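Local atomic coordinates of transcriptional regulator AefR (Pseudomonas syringae pv. tomato, PDB entry 3CDL), a protein that probably binds cis-regulatory DNA as a TetR-family transcription factor, using a helix-turn-helix domain at one end of a mainly helical chain. Residues S13-A18 / N48-K53; T30-I35 / E54-E59. All blocks are in the same frame, centred on the assembly; numbering follows the deposited sequence.

Contact 1: residues S13-A18 / N48-K53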
loop_
_atom_site.group_PDB
_atom_site.type_symbol
_atom_site.label_atom_id
_atom_site.label_comp_id
_atom_site.label_asym_id
_atom_site.label_seq_id
_atom_site.Cartn_x
_atom_site.Cartn_y
_atom_site.Cartn_z
ATOM N N SER B 13 23.119 11.802 9.818
ATOM C CA SER B 13 24.030 11.789 8.680
ATOM C C SER B 13 24.134 10.380 8.078
ATOM O O SER B 13 23.908 10.187 6.883
ATOM C CB SER B 13 25.406 12.301 9.125
ATOM O OG SER B 13 26.247 12.625 8.032
ATOM N N ILE B 14 24.452 9.400 8.919
ATOM C CA ILE B 14 24.626 8.008 8.479
ATOM C C ILE B 14 23.305 7.365 8.008
ATOM O O ILE B 14 23.270 6.675 6.978
ATOM C CB ILE B 14 25.265 7.146 9.599
ATOM C CG1 ILE B 14 26.606 7.745 10.043
ATOM C CG2 ILE B 14 25.417 5.701 9.145
ATOM C CD1 ILE B 14 27.058 7.307 11.427
ATOM N N VAL B 15 22.231 7.584 8.768
ATOM C CA VAL B 15 20.893 7.131 8.381
ATOM C C VAL B 15 20.540 7.682 6.997
ATOM O O VAL B 15 20.089 6.923 6.138
ATOM C CB VAL B 15 19.814 7.551 9.411
ATOM C CG1 VAL B 15 18.420 7.293 8.878
ATOM C CG2 VAL B 15 20.020 6.827 10.736
ATOM N N GLN B 16 20.769 8.990 6.799
ATOM C CA GLN B 16 20.492 9.690 5.532
ATOM C C GLN B 16 21.198 9.071 4.338
ATOM O O GLN B 16 20.583 8.806 3.296
ATOM C CB GLN B 16 20.883 11.162 5.622
ATOM C CG GLN B 16 19.742 12.108 5.478
ATOM C CD GLN B 16 18.706 11.913 6.553
ATOM O OE1 GLN B 16 17.878 10.988 6.493
ATOM N NE2 GLN B 16 18.731 12.794 7.551
ATOM N N ALA B 17 22.500 8.863 4.495
ATOM C CA ALA B 17 23.299 8.180 3.498
ATOM C C ALA B 17 22.779 6.762 3.279
ATOM O O ALA B 17 22.833 6.245 2.162
ATOM C CB ALA B 17 24.745 8.150 3.933
ATOM N N ALA B 18 22.270 6.134 4.336
ATOM C CA ALA B 18 21.759 4.770 4.206
ATOM C C ALA B 18 20.529 4.754 3.299
ATOM O O ALA B 18 20.381 3.876 2.445
ATOM C CB ALA B 18 21.448 4.175 5.574
ATOM N N ASN B 48 30.275 2.053 14.971
ATOM C CA ASN B 48 29.984 2.553 16.311
ATOM C C ASN B 48 28.487 2.767 16.502
ATOM O O ASN B 48 27.893 2.253 17.449
ATOM C CB ASN B 48 30.734 3.868 16.571
ATOM C CG ASN B 48 32.250 3.685 16.686
ATOM O OD1 ASN B 48 32.746 2.634 17.122
ATOM N ND2 ASN B 48 32.992 4.729 16.311
ATOM N N HIS B 49 27.877 3.515 15.590
ATOM C CA HIS B 49 26.442 3.760 15.649
ATOM C C HIS B 49 25.610 2.527 15.307
ATOM O O HIS B 49 24.677 2.190 16.034
ATOM C CB HIS B 49 26.060 4.973 14.801
ATOM C CG HIS B 49 26.374 6.285 15.465
ATOM N ND1 HIS B 49 26.839 7.383 14.772
ATOM C CD2 HIS B 49 26.306 6.666 16.767
ATOM C CE1 HIS B 49 27.037 8.385 15.616
ATOM N NE2 HIS B 49 26.724 7.974 16.833
ATOM N N PHE B 50 25.970 1.837 14.223
ATOM C CA PHE B 50 25.262 0.632 13.786
ATOM C C PHE B 50 26.240 -0.477 13.475
ATOM O O PHE B 50 26.950 -0.399 12.465
ATOM C CB PHE B 50 24.427 0.923 12.543
ATOM C CG PHE B 50 23.522 2.107 12.694
ATOM C CD1 PHE B 50 22.264 1.965 13.292
ATOM C CD2 PHE B 50 23.928 3.366 12.260
ATOM C CE1 PHE B 50 21.415 3.056 13.445
ATOM C CE2 PHE B 50 23.091 4.464 12.410
ATOM C CZ PHE B 50 21.831 4.309 13.009
ATOM N N PRO B 51 26.273 -1.525 14.325
ATOM C CA PRO B 51 27.215 -2.644 14.156
ATOM C C PRO B 51 26.932 -3.529 12.932
ATOM O O PRO B 51 27.746 -4.378 12.596
ATOM C CB PRO B 51 27.053 -3.452 15.458
ATOM C CG PRO B 51 26.264 -2.587 16.376
ATOM C CD PRO B 51 25.420 -1.718 15.506
ATOM N N SER B 52 25.792 -3.319 12.278
ATOM C CA SER B 52 25.407 -4.090 11.090
ATOM C C SER B 52 24.200 -3.468 10.400
ATOM O O SER B 52 23.462 -2.700 11.013
ATOM C CB SER B 52 25.096 -5.544 11.450
ATOM O OG SER B 52 24.030 -5.621 12.367
ATOM N N LYS B 53 24.011 -3.814 9.130
ATOM C CA LYS B 53 22.810 -3.435 8.361
ATOM C C LYS B 53 21.462 -3.834 9.015
ATOM O O LYS B 53 20.506 -3.051 8.968
ATOM C CB LYS B 53 22.899 -3.976 6.931
ATOM C CG LYS B 53 24.109 -3.466 6.151
ATOM C CD LYS B 53 24.352 -4.284 4.882
ATOM C CE LYS B 53 23.173 -4.199 3.944
ATOM N NZ LYS B 53 23.480 -4.818 2.637
#

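Contact 2: residues T30-I35 / E54-E59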
loop_
_atom_site.group_PDB
_atom_site.type_symbol
_atom_site.label_atom_id
_atom_site.label_comp_id
_atom_site.label_asym_id
_atom_site.label_seq_id
_atom_site.Cartn_x
_atom_site.Cartn_y
_atom_site.Cartn_z
ATOM N N THR B 30 24.191 -2.927 -1.011
ATOM C CA THR B 30 24.808 -1.743 -0.403
ATOM C C THR B 30 25.609 -2.125 0.830
ATOM O O THR B 30 25.097 -2.780 1.732
ATOM C CB THR B 30 23.750 -0.725 0.015
ATOM O OG1 THR B 30 22.946 -0.391 -1.117
ATOM C CG2 THR B 30 24.407 0.544 0.556
ATOM N N SER B 31 26.861 -1.699 0.870
ATOM C CA SER B 31 27.747 -2.016 1.981
ATOM C C SER B 31 27.974 -0.837 2.935
ATOM O O SER B 31 27.816 0.336 2.565
ATOM C CB SER B 31 29.085 -2.488 1.435
ATOM O OG SER B 31 29.675 -1.458 0.670
HETATM N N MSE B 32 28.362 -1.183 4.162
HETATM C CA MSE B 32 28.621 -0.224 5.231
HETATM C C MSE B 32 29.684 0.796 4.850
HETATM O O MSE B 32 29.589 1.963 5.234
HETATM C CB MSE B 32 29.034 -0.944 6.515
HETATM C CG MSE B 32 27.980 -1.870 7.085
HETATM SE SE MSE B 32 26.338 -0.934 7.572
HETATM C CE MSE B 32 26.830 -0.370 9.379
ATOM N N ASP B 33 30.691 0.357 4.097
ATOM C CA ASP B 33 31.696 1.283 3.591
ATOM C C ASP B 33 31.181 2.184 2.473
ATOM O O ASP B 33 31.639 3.319 2.348
ATOM C CB ASP B 33 33.035 0.612 3.199
ATOM C CG ASP B 33 32.968 -0.909 3.146
ATOM O OD1 ASP B 33 31.897 -1.466 2.801
ATOM O OD2 ASP B 33 34.011 -1.543 3.445
ATOM N N ARG B 34 30.239 1.696 1.664
ATOM C CA ARG B 34 29.646 2.553 0.642
ATOM C C ARG B 34 28.850 3.645 1.332
ATOM O O ARG B 34 28.972 4.825 0.987
ATOM C CB ARG B 34 28.794 1.761 -0.345
ATOM C CG ARG B 34 28.744 2.378 -1.735
ATOM C CD ARG B 34 29.042 1.351 -2.813
ATOM N NE ARG B 34 28.183 0.162 -2.705
ATOM C CZ ARG B 34 28.322 -0.959 -3.428
ATOM N NH1 ARG B 34 27.485 -1.972 -3.242
ATOM N NH2 ARG B 34 29.295 -1.077 -4.338
ATOM N N ILE B 35 28.072 3.241 2.337
ATOM C CA ILE B 35 27.376 4.164 3.246
ATOM C C ILE B 35 28.337 5.216 3.832
ATOM O O ILE B 35 28.051 6.419 3.779
ATOM C CB ILE B 35 26.640 3.387 4.383
ATOM C CG1 ILE B 35 25.469 2.593 3.812
ATOM C CG2 ILE B 35 26.173 4.317 5.508
ATOM C CD1 ILE B 35 24.880 1.577 4.773
ATOM N N GLU B 54 21.397 -5.028 9.623
ATOM C CA GLU B 54 20.282 -5.411 10.515
ATOM C C GLU B 54 19.968 -4.316 11.543
ATOM O O GLU B 54 18.836 -3.840 11.622
ATOM C CB GLU B 54 20.579 -6.718 11.272
ATOM C CG GLU B 54 20.211 -8.018 10.539
ATOM C CD GLU B 54 19.797 -9.162 11.488
ATOM O OE1 GLU B 54 19.109 -8.874 12.502
ATOM O OE2 GLU B 54 20.139 -10.349 11.212
ATOM N N GLU B 55 20.975 -3.921 12.326
ATOM C CA GLU B 55 20.798 -2.926 13.388
ATOM C C GLU B 55 20.424 -1.564 12.804
ATOM O O GLU B 55 19.787 -0.746 13.467
ATOM C CB GLU B 55 22.059 -2.827 14.253
ATOM C CG GLU B 55 21.800 -2.757 15.769
ATOM C CD GLU B 55 22.031 -1.361 16.397
ATOM O OE1 GLU B 55 21.774 -0.331 15.733
ATOM O OE2 GLU B 55 22.471 -1.290 17.573
ATOM N N LEU B 56 20.809 -1.333 11.555
ATOM C CA LEU B 56 20.501 -0.085 10.869
ATOM C C LEU B 56 19.091 -0.133 10.289
ATOM O O LEU B 56 18.311 0.832 10.411
ATOM C CB LEU B 56 21.552 0.174 9.779
ATOM C CG LEU B 56 21.339 1.249 8.704
ATOM C CD1 LEU B 56 21.234 2.683 9.288
ATOM C CD2 LEU B 56 22.467 1.141 7.706
ATOM N N PHE B 57 18.772 -1.265 9.656
ATOM C CA PHE B 57 17.414 -1.539 9.208
ATOM C C PHE B 57 16.423 -1.499 10.371
ATOM O O PHE B 57 15.305 -1.005 10.211
ATOM C CB PHE B 57 17.327 -2.891 8.498
ATOM C CG PHE B 57 15.964 -3.187 7.945
ATOM C CD1 PHE B 57 15.548 -2.615 6.747
ATOM C CD2 PHE B 57 15.096 -4.022 8.625
ATOM C CE1 PHE B 57 14.320 -2.860 6.246
ATOM C CE2 PHE B 57 13.845 -4.278 8.133
ATOM C CZ PHE B 57 13.446 -3.689 6.938
ATOM N N ALA B 58 16.838 -2.017 11.530
ATOM C CA ALA B 58 16.010 -2.012 12.739
ATOM C C ALA B 58 15.612 -0.595 13.116
ATOM O O ALA B 58 14.476 -0.357 13.498
ATOM C CB ALA B 58 16.731 -2.674 13.897
ATOM N N GLU B 59 16.555 0.336 12.971
ATOM C CA GLU B 59 16.366 1.723 13.356
ATOM C C GLU B 59 15.433 2.437 12.396
ATOM O O GLU B 59 14.539 3.161 12.813
ATOM C CB GLU B 59 17.707 2.451 13.395
ATOM C CG GLU B 59 17.925 3.317 14.642
ATOM C CD GLU B 59 17.037 4.531 14.705
ATOM O OE1 GLU B 59 17.527 5.652 14.451
ATOM O OE2 GLU B 59 15.845 4.371 15.021
#

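Contact 1: residues S13-A18 / N48-K53
Ile-14 meets two consecutive residues of segment 48-53 with two different branches, a compact example of how one forked side chain can serve both a helix end and the turn that follows it. Its longer arm is extended, with chi2 at 159°, and carries CD1 to the edge of the His-49 imidazole, in the plane of the ring, 3.4 Å from ND1. The two side chains cross at about a right angle. This methyl helps to bury ND1, which has no polar partner in the model. The shorter branch, CG2, anti to the backbone N of Ile-14 (chi1 -57° places CG1 beside that N instead), approaches the Phe-50 ring obliquely, 4.2 Å from CD2 and equally near CE2, as the two side chains run past each other in opposite directions. Both segments belong to the three-helix DNA-binding domain of the TetR family: Ile-14 sits on helix 9-24, and 48-49 closes helix 43-49, the second helix of the predicted helix-turn-helix. Phe-50 is the first residue to leave helical geometry, yet its ring turns back into the core, where Val-15 CG2 approaches CZ obliquely at 3.8 Å. Around this cluster Ile-14 also packs on Ile-35 of helix 32-39, and Phe-50 touches Glu-59 of helix 53-64. The carbonyl oxygen of His-49 accepts a hydrogen bond from Arg-11 NH2.

Contact 2: residues T30-I35 / E54-E59
Leu-56 and Ile-35 reach toward each other tip to tip, joining the first helix of the predicted helix-turn-helix, 32-39, to helix 53-64. The contact is a good instance of a small hydrophobic contact with one firm point and a looser flank. The firm point is a pair of methyls, Ile-35 CD1 and Leu-56 CD2, 3.8 Å apart. An extended chi2 of 167° carries the Ile-35 methyl outward from its helix, while on helix 53-64 a chi1 of 167° sets CG of Leu-56 anti to the backbone N, from where CD2 reaches Ile-35. Beside them Met-32, modelled as selenomethionine, packs less closely: its CA-CB bond runs along the interface, and the bend of the chain brings SE to within 4.4 Å of the same Leu-56 CD2. One leucine methyl therefore serves both partners. All three residues are buried, with Ala-18 of helix 9-24 also against Leu-56, and Val-46 and Tyr-47 of helix 43-49 against Met-32. Away from these methyls the residues include polar, partly exposed ones. On helix 53-64, Glu-59 OE1 forms a salt bridge with Arg-63 NE. Separately, Ser-31 is the N-cap of helix 32-39, where its OG accepts a weak bond from Arg-34 N at 3.4 Å. That hydroxyl also donates to Asp-33 OD1 over 3.1 Å, meeting the oxygen on its anti side, 27° out of the carboxylate plane.

Overall arrangement
Contacts 1 and 2 have centres about 5 Å apart and form one continuous core, on the same side of the chain's centre and about 20 Å from it. Their segments alternate along the chain, in the order 13-18, 30-35, 48-53, 54-59, so the two connections cross. Contact 1 ties helix 9-24 to the end of helix 43-49; contact 2 ties helix 32-39 to helix 53-64. They meet where Phe-50 CD1 lies 3.6 Å from Leu-56 CA and where Lys-53 NZ probably hydrogen-bonds to Thr-30 O at 2.8 Å. The predicted helix-turn-helix is thus packed against both helix 9-24 and helix 53-64, consistent with a single compact DNA-binding domain.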